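Local coordinates for TipC2 (Streptococcus intermedius B196, PDB 6DHX), which probably acts as an immunity protein that recognises and neutralises an antibacterial toxin exported by a type VII secretion system, at residues P18-I21 and F22-I25; Y26-T29 and E30-R34; Y53-D56 and S57-Y60; N163-V166 and L167-C171. All blocks are in the same frame, centred on the assembly; numbering follows the deposited sequence.

Contact 1: residues P18-I21 and F22-I25; sequences PKNI and FDEI
The side chain of D23 folds back across the start of helix 21-32 to P18 and K19. Its CB packs 3.6 Å from CB of P18 and 3.4 Å from the backbone O of N20. CG lies beside its own backbone N (chi1 -75°), a setting that carries the carboxylate toward K19. At the tip, OD2 receives the N-H of K19 over 2.9 Å through its anti lone pair, while R115 forms a salt bridge to the same oxygen. OD1 is held by R112 and the hydroxyl of Y110, so both oxygens of this buried group are engaged and its charged form is probably favoured. The side chain of N20 crosses that of D23 at about a right angle and supplies the N-cap of the helix: its OD1 accepts from the backbone N of D23 at 2.8 Å in a nearly straight bond (167°), the donor standing somewhat out of the amide plane. A second, weak bond joins the same OD1 to N of F22 at 2.9 Å. The ND2 of N20 is turned to the carbonyl of Q185 and the hydroxyl of Y110. Beyond the cap, I21 lays CG2 over the centre of the F22 ring, 3.8 Å from its centroid, as a CH-pi contact, and Y183 meets that ring edge-to-face. The first four-residue backbone bond joins N of E24 to O of N20 at 3.1 Å.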
# COMPACT_ATOMS: atom_id res chain seq x y z
N PRO A 18 -15.72 10.17 5.60
CA PRO A 18 -15.21 9.07 4.77
C PRO A 18 -16.32 8.21 4.21
O PRO A 18 -17.32 7.93 4.88
CB PRO A 18 -14.35 8.26 5.75
CG PRO A 18 -13.99 9.30 6.85
CD PRO A 18 -15.18 10.15 6.97
N LYS A 19 -16.14 7.79 2.95
CA LYS A 19 -17.11 6.92 2.28
C LYS A 19 -16.64 5.47 2.23
O LYS A 19 -17.44 4.56 1.90
CB LYS A 19 -17.42 7.44 0.85
CG LYS A 19 -18.23 8.75 0.79
CD LYS A 19 -18.94 8.91 -0.57
CE LYS A 19 -19.61 10.28 -0.74
NZ LYS A 19 -20.59 10.29 -1.92
N ASN A 20 -15.39 5.23 2.58
CA ASN A 20 -14.80 3.90 2.60
C ASN A 20 -13.58 3.92 3.52
O ASN A 20 -13.14 4.98 4.01
CB ASN A 20 -14.39 3.47 1.17
CG ASN A 20 -13.44 4.45 0.56
OD1 ASN A 20 -12.33 4.61 1.06
ND2 ASN A 20 -13.87 5.14 -0.51
N ILE A 21 -12.98 2.74 3.71
CA ILE A 21 -11.91 2.60 4.69
C ILE A 21 -10.67 3.36 4.26
O ILE A 21 -9.90 3.82 5.13
CB ILE A 21 -11.60 1.11 4.94
CG1 ILE A 21 -10.69 0.96 6.15
CG2 ILE A 21 -10.97 0.45 3.64
CD1 ILE A 21 -10.68 -0.49 6.71
N PHE A 22 -10.45 3.55 2.96
CA PHE A 22 -9.27 4.28 2.51
C PHE A 22 -9.44 5.77 2.76
O PHE A 22 -8.48 6.44 3.15
CB PHE A 22 -9.00 4.00 1.01
CG PHE A 22 -8.90 2.50 0.75
CD1 PHE A 22 -7.77 1.80 1.20
CD2 PHE A 22 -9.96 1.81 0.21
CE1 PHE A 22 -7.70 0.40 1.08
CE2 PHE A 22 -9.90 0.39 0.08
CZ PHE A 22 -8.76 -0.29 0.52
N ASP A 23 -10.64 6.32 2.52
CA ASP A 23 -10.92 7.70 2.95
C ASP A 23 -10.64 7.86 4.44
O ASP A 23 -10.18 8.90 4.90
CB ASP A 23 -12.38 8.08 2.74
CG ASP A 23 -12.76 8.35 1.30
OD1 ASP A 23 -11.92 8.68 0.43
OD2 ASP A 23 -13.99 8.26 1.02
N GLU A 24 -11.06 6.88 5.24
CA GLU A 24 -10.90 7.00 6.68
C GLU A 24 -9.42 7.10 7.05
O GLU A 24 -9.01 7.98 7.82
CB GLU A 24 -11.61 5.79 7.31
CG GLU A 24 -11.80 5.81 8.75
CD GLU A 24 -12.51 4.52 9.18
OE1 GLU A 24 -11.79 3.50 9.26
OE2 GLU A 24 -13.75 4.56 9.39
N ILE A 25 -8.60 6.21 6.49
CA ILE A 25 -7.16 6.27 6.71
C ILE A 25 -6.57 7.59 6.22
O ILE A 25 -5.77 8.23 6.92
CB ILE A 25 -6.45 5.08 6.04
CG1 ILE A 25 -6.90 3.74 6.66
CG2 ILE A 25 -4.91 5.24 6.17
CD1 ILE A 25 -6.53 2.46 5.76

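Contact 2: residues Y26-T29 and E30-R34; sequences YQET and EKTYR
T32 turns back along helix 21-32 to E28 and gives the carbonyl oxygen of E28 two donors. OG1 of T32 donates to O of E28 at 2.9 Å, and the backbone N of T32 adds a weak bond to that oxygen at 3.1 Å. The hydroxyl can do this because it sits between its own backbone N and carbonyl carbon (chi1 63°); OG1 in turn bonds to the backbone N of I38. The T32 N-H is shared, for it also bonds to O of T29 at 3.2 Å, approaching from above the carbonyl plane and not along a lone pair. That oxygen has a second, weak donor in N of Y33, 2.9 Å away. Just before these, O of Q27 accepts from N of K31 at 3.0 Å and from a water at 2.8 Å, and this water gives its other hydrogen to OE1 of E30, tying the glutamate to the helix backbone. Three other polar side chains are satisfied outside the two segments: Y26 by N88, Q27 by R112 and the carbonyl of N16, and T29 by O of I25, one turn back in the same helix. E28 and K31 approach obliquely, OE1 lying alongside CD of the lysine, yet OE1 and NZ stay 4.5 Å apart, too far for a salt bridge. A shared N-H, a three-residue bond beside four-residue ones and a threonine hydroxyl returned to the carbonyl four residues back are typical of an alpha-helix running into its C-terminal turn.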
# COMPACT_ATOMS: atom_id res chain seq x y z
N TYR A 26 -6.95 8.01 5.00
CA TYR A 26 -6.41 9.24 4.44
C TYR A 26 -6.78 10.43 5.33
O TYR A 26 -5.91 11.25 5.69
CB TYR A 26 -6.97 9.43 3.01
CG TYR A 26 -6.49 10.70 2.33
CD1 TYR A 26 -7.12 11.92 2.59
CD2 TYR A 26 -5.42 10.67 1.40
CE1 TYR A 26 -6.66 13.09 1.97
CE2 TYR A 26 -4.97 11.84 0.79
CZ TYR A 26 -5.59 13.02 1.07
OH TYR A 26 -5.21 14.19 0.49
N GLN A 27 -8.06 10.54 5.68
CA GLN A 27 -8.52 11.74 6.41
C GLN A 27 -7.99 11.76 7.82
O GLN A 27 -7.66 12.83 8.35
CB GLN A 27 -10.06 11.79 6.40
CG GLN A 27 -10.55 12.05 4.96
CD GLN A 27 -12.06 12.08 4.80
OE1 GLN A 27 -12.57 11.59 3.78
NE2 GLN A 27 -12.80 12.65 5.78
N GLU A 28 -7.96 10.60 8.50
CA GLU A 28 -7.46 10.67 9.87
C GLU A 28 -5.96 10.92 9.87
O GLU A 28 -5.46 11.59 10.78
CB GLU A 28 -7.80 9.38 10.60
CG GLU A 28 -7.35 9.32 12.07
CD GLU A 28 -8.07 10.27 13.03
OE1 GLU A 28 -9.06 10.92 12.65
OE2 GLU A 28 -7.63 10.29 14.19
N THR A 29 -5.25 10.39 8.86
CA THR A 29 -3.81 10.69 8.80
C THR A 29 -3.57 12.14 8.46
O THR A 29 -2.71 12.76 9.08
CB THR A 29 -3.08 9.76 7.82
OG1 THR A 29 -3.32 8.40 8.22
CG2 THR A 29 -1.52 10.06 7.85
N GLU A 30 -4.33 12.72 7.53
CA GLU A 30 -4.11 14.12 7.22
C GLU A 30 -4.45 15.02 8.42
O GLU A 30 -3.81 16.07 8.63
CB GLU A 30 -4.94 14.51 5.98
CG GLU A 30 -4.49 15.88 5.43
CD GLU A 30 -5.19 17.07 6.12
OE1 GLU A 30 -6.26 16.86 6.72
OE2 GLU A 30 -4.65 18.21 6.06
N LYS A 31 -5.45 14.61 9.21
CA LYS A 31 -5.85 15.37 10.38
C LYS A 31 -4.77 15.36 11.46
O LYS A 31 -4.60 16.37 12.15
CB LYS A 31 -7.16 14.79 10.93
CG LYS A 31 -7.54 15.37 12.29
CD LYS A 31 -8.82 14.64 12.81
CE LYS A 31 -9.32 15.24 14.11
NZ LYS A 31 -10.67 14.70 14.49
N THR A 32 -4.04 14.25 11.59
CA THR A 32 -3.15 14.02 12.74
C THR A 32 -1.66 14.09 12.43
O THR A 32 -0.87 14.25 13.38
CB THR A 32 -3.42 12.65 13.38
OG1 THR A 32 -3.14 11.59 12.46
CG2 THR A 32 -4.93 12.54 13.80
N TYR A 33 -1.26 14.05 11.17
CA TYR A 33 0.17 13.80 10.94
C TYR A 33 1.07 14.94 11.35
O TYR A 33 2.27 14.69 11.59
CB TYR A 33 0.44 13.43 9.46
CG TYR A 33 0.48 14.59 8.47
CD1 TYR A 33 -0.68 15.31 8.18
CD2 TYR A 33 1.69 14.96 7.83
CE1 TYR A 33 -0.68 16.34 7.23
CE2 TYR A 33 1.68 15.99 6.89
CZ TYR A 33 0.50 16.65 6.59
OH TYR A 33 0.51 17.68 5.65
N ARG A 34 0.55 16.17 11.51
CA ARG A 34 1.40 17.26 11.95
C ARG A 34 1.35 17.49 13.44
O ARG A 34 2.20 18.21 13.98
CB ARG A 34 1.03 18.55 11.20
CG ARG A 34 1.52 18.34 9.76
CD ARG A 34 1.44 19.57 8.96
NE ARG A 34 0.07 19.84 8.57
CZ ARG A 34 -0.25 20.87 7.80
NH1 ARG A 34 0.72 21.70 7.38
NH2 ARG A 34 -1.52 21.08 7.46
O HOH W 1 -8.54 15.25 7.30

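Contact 3: residues Y53-D56 and S57-Y60; sequences YSDD and SKFY
D55 and K58 send their side chains up the same face of a tight turn, where the lysine slants past the carboxylate. Along its extended chain CG, CD and CE follow in succession beside OD2; CE comes to 3.2 Å from this oxygen. Its ammonium group overshoots, leaving NZ and OD2 in a long salt bridge of 3.7 Å. A water completes the link, donating to OD2 at 2.6 Å and accepting from NZ at 2.8 Å, so a water bridge supplements the long direct contact. The other oxygen of D55 faces S57. With CG of D55 anti to the backbone N (chi1 -166°), OD1 is brought to the N-H of S57, whose N meets it at 3.0 Å from above the carboxylate plane, which forms an Asx turn. That turn overlaps a type I beta turn from D55 to K58, closed by N of K58 bonding to O of D55 at 3.1 Å, and together they shape the loop of the antiparallel hairpin between strands 45-51 and 59-65. OG of S57 donates to the same OD1 at 2.8 Å. Both serine donors come from one face of the carboxylate plane, and two bonds to a single oxygen should restrict rotation of the group. The S57 hydroxyl is brought inward by its position between the backbone N and carbonyl carbon (chi1 80°). K58 continues the hairpin through backbone bonding to E52, and its side chain also packs on L84.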
# COMPACT_ATOMS: atom_id res chain seq x y z
N TYR A 53 8.06 16.84 -2.69
CA TYR A 53 8.63 17.36 -3.94
C TYR A 53 8.10 18.75 -4.31
O TYR A 53 8.84 19.57 -4.87
CB TYR A 53 8.38 16.37 -5.07
CG TYR A 53 8.80 16.91 -6.41
CD1 TYR A 53 10.14 16.95 -6.78
CD2 TYR A 53 7.85 17.38 -7.32
CE1 TYR A 53 10.53 17.45 -8.02
CE2 TYR A 53 8.23 17.88 -8.55
CZ TYR A 53 9.57 17.91 -8.90
OH TYR A 53 9.93 18.41 -10.13
N SER A 54 6.83 19.05 -4.02
CA SER A 54 6.20 20.27 -4.53
C SER A 54 6.33 21.46 -3.61
O SER A 54 6.01 22.58 -4.03
CB SER A 54 4.71 20.05 -4.78
OG SER A 54 4.06 19.85 -3.54
N ASP A 55 6.74 21.26 -2.37
CA ASP A 55 6.84 22.34 -1.39
C ASP A 55 8.02 22.04 -0.49
O ASP A 55 7.95 21.16 0.38
CB ASP A 55 5.55 22.48 -0.59
CG ASP A 55 5.47 23.77 0.19
OD1 ASP A 55 6.53 24.34 0.54
OD2 ASP A 55 4.34 24.22 0.47
N ASP A 56 9.10 22.78 -0.67
CA ASP A 56 10.30 22.52 0.08
C ASP A 56 10.08 22.71 1.58
O ASP A 56 10.91 22.26 2.37
CB ASP A 56 11.43 23.45 -0.42
CG ASP A 56 12.75 23.18 0.27
OD1 ASP A 56 13.38 22.14 -0.06
OD2 ASP A 56 13.16 23.99 1.15
N SER A 57 9.00 23.36 1.99
CA SER A 57 8.75 23.62 3.40
C SER A 57 7.92 22.54 4.09
O SER A 57 7.59 22.70 5.28
CB SER A 57 8.06 24.98 3.56
OG SER A 57 6.67 24.87 3.30
N LYS A 58 7.60 21.43 3.41
CA LYS A 58 6.69 20.44 3.96
C LYS A 58 7.22 19.02 3.79
O LYS A 58 7.93 18.70 2.83
CB LYS A 58 5.30 20.53 3.29
CG LYS A 58 4.61 21.88 3.53
CD LYS A 58 3.25 21.92 2.86
CE LYS A 58 2.58 23.28 3.02
NZ LYS A 58 1.27 23.28 2.32
N PHE A 59 6.78 18.15 4.68
CA PHE A 59 7.10 16.73 4.68
C PHE A 59 5.84 15.90 4.63
O PHE A 59 4.83 16.29 5.22
CB PHE A 59 7.87 16.31 5.94
CG PHE A 59 9.21 16.95 6.06
CD1 PHE A 59 9.36 18.19 6.66
CD2 PHE A 59 10.33 16.33 5.52
CE1 PHE A 59 10.63 18.81 6.75
CE2 PHE A 59 11.60 16.93 5.60
CZ PHE A 59 11.75 18.18 6.22
N TYR A 60 5.90 14.75 3.86
CA TYR A 60 4.73 13.85 3.88
C TYR A 60 5.01 12.65 4.75
O TYR A 60 6.17 12.30 4.95
CB TYR A 60 4.39 13.37 2.46
CG TYR A 60 5.45 12.50 1.81
CD1 TYR A 60 5.44 11.11 1.95
CD2 TYR A 60 6.42 13.07 0.97
CE1 TYR A 60 6.37 10.32 1.30
CE2 TYR A 60 7.37 12.26 0.32
CZ TYR A 60 7.32 10.89 0.50
OH TYR A 60 8.20 10.04 -0.12
O HOH W 2 2.04 23.22 -0.34

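Contact 4: residues N163-V166 and L167-C171; sequences NQKV and LKDWC
K165 and D169, one turn apart on helix 151-173, lie side by side and point the same way. K165 is extended as far as CE and then bends (chi4 65°), turning NZ to the carbonyl of A69 and to a water 2.8 Å away. The same water donates to OD2 of D169 at 2.7 Å, bridging that oxygen and NZ of K165, which are 5.0 Å apart. D169 holds CG anti to its carbonyl carbon (chi1 -79°), which folds the carboxylate back over O of K165, with OD2 only 3.3 Å from that oxygen. Placing two acceptors so close is probably costly, but OD2 is also bonded to the hydroxyl of Y65, and N of D169 bonds to O of K165 at 2.7 Å. On another side of the helix, N163 and L167 likewise run alongside each other, both with CG beside the backbone N. OD1 of N163 rests 3.5 Å from CD1 of L167, while its amide is held by Y183 and E159. K168, like K165, has CG anti to the backbone N (chi1 -172°), and its straight chain passes CD over O of Q164. The backbone beneath is widened: N of K168 makes a weak bond to O of N163, five residues back, at 3.2 Å. This five-residue bond, with four-residue bonding resumed at D169 and W170, is characteristic of a pi-type turn in a long alpha-helix.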
# COMPACT_ATOMS: atom_id res chain seq x y z
N ASN A 163 -5.48 -6.99 3.56
CA ASN A 163 -6.68 -7.11 4.39
C ASN A 163 -6.36 -7.59 5.81
O ASN A 163 -6.80 -6.97 6.79
CB ASN A 163 -7.68 -8.05 3.71
CG ASN A 163 -8.35 -7.37 2.52
OD1 ASN A 163 -8.37 -6.13 2.45
ND2 ASN A 163 -8.92 -8.14 1.62
N GLN A 164 -5.61 -8.67 5.94
CA GLN A 164 -5.40 -9.32 7.22
C GLN A 164 -4.26 -8.70 8.02
O GLN A 164 -4.05 -9.05 9.20
CB GLN A 164 -5.13 -10.84 7.01
CG GLN A 164 -6.37 -11.60 6.48
CD GLN A 164 -7.64 -11.10 7.16
OE1 GLN A 164 -7.71 -11.01 8.40
NE2 GLN A 164 -8.64 -10.74 6.36
N LYS A 165 -3.55 -7.75 7.44
CA LYS A 165 -2.48 -7.12 8.20
C LYS A 165 -2.67 -5.61 8.22
O LYS A 165 -2.98 -5.04 9.29
CB LYS A 165 -1.11 -7.52 7.64
CG LYS A 165 0.08 -7.10 8.52
CD LYS A 165 1.34 -7.82 8.01
CE LYS A 165 2.56 -7.44 8.81
NZ LYS A 165 2.47 -7.89 10.25
N VAL A 166 -2.52 -4.93 7.08
CA VAL A 166 -2.55 -3.46 7.09
C VAL A 166 -3.91 -2.95 7.54
O VAL A 166 -4.01 -2.07 8.41
CB VAL A 166 -2.22 -2.89 5.70
CG1 VAL A 166 -2.41 -1.34 5.71
CG2 VAL A 166 -0.78 -3.29 5.27
N LEU A 167 -4.99 -3.45 6.93
CA LEU A 167 -6.30 -2.90 7.28
C LEU A 167 -6.76 -3.42 8.64
O LEU A 167 -7.45 -2.70 9.39
CB LEU A 167 -7.34 -3.21 6.20
CG LEU A 167 -7.09 -2.53 4.84
CD1 LEU A 167 -8.21 -2.89 3.83
CD2 LEU A 167 -7.00 -0.96 4.99
N LYS A 168 -6.38 -4.63 9.00
CA LYS A 168 -6.71 -5.13 10.34
C LYS A 168 -5.97 -4.31 11.40
O LYS A 168 -6.53 -3.97 12.46
CB LYS A 168 -6.35 -6.61 10.43
CG LYS A 168 -6.83 -7.28 11.70
CD LYS A 168 -6.41 -8.74 11.72
CE LYS A 168 -7.10 -9.52 12.83
NZ LYS A 168 -6.72 -10.95 12.77
N ASP A 169 -4.72 -3.92 11.10
CA ASP A 169 -3.96 -3.03 11.98
C ASP A 169 -4.64 -1.68 12.12
O ASP A 169 -4.69 -1.12 13.22
CB ASP A 169 -2.54 -2.82 11.45
CG ASP A 169 -1.61 -3.97 11.76
OD1 ASP A 169 -2.00 -4.86 12.54
OD2 ASP A 169 -0.50 -4.01 11.22
N TRP A 170 -5.10 -1.10 10.99
CA TRP A 170 -5.84 0.16 11.06
C TRP A 170 -7.01 0.05 12.02
O TRP A 170 -7.22 0.93 12.87
CB TRP A 170 -6.38 0.52 9.66
CG TRP A 170 -7.23 1.76 9.72
CD1 TRP A 170 -8.60 1.86 9.56
CD2 TRP A 170 -6.76 3.09 10.02
NE1 TRP A 170 -9.00 3.18 9.73
CE2 TRP A 170 -7.90 3.95 10.00
CE3 TRP A 170 -5.49 3.63 10.27
CZ2 TRP A 170 -7.80 5.34 10.22
CZ3 TRP A 170 -5.38 5.05 10.50
CH2 TRP A 170 -6.53 5.86 10.47
N CYS A 171 -7.78 -1.05 11.90
CA CYS A 171 -8.94 -1.21 12.78
C CYS A 171 -8.54 -1.47 14.24
O CYS A 171 -9.38 -1.29 15.13
CB CYS A 171 -9.88 -2.34 12.27
SG CYS A 171 -10.56 -1.86 10.59
O HOH W 3 0.92 -6.17 11.85

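Overall arrangement
Contacts 1 and 2 share helix 21-32 from its N-cap to its C-terminal turn, their centres 12 Å apart, with CD of P18 3.7 Å from NE2 of Q27. Contact 4 packs against this helix from helix 151-173: OE1 of E24 and NE1 of W170 are 2.8 Å apart and hydrogen-bonded, and CD1 of I25 meets CD2 of L167 at 3.5 Å. W170 also touches contact 2, its CH2 lying 3.7 Å from CB of E28. Contact 3, the outlying hairpin turn about 28 Å from contact 4 between centres, touches contact 2, where CE2 of Y33 lies 3.6 Å from O of F59. A sulfate, probably from the crystallisation liquor, lies about 4 Å from the side chain of Y26.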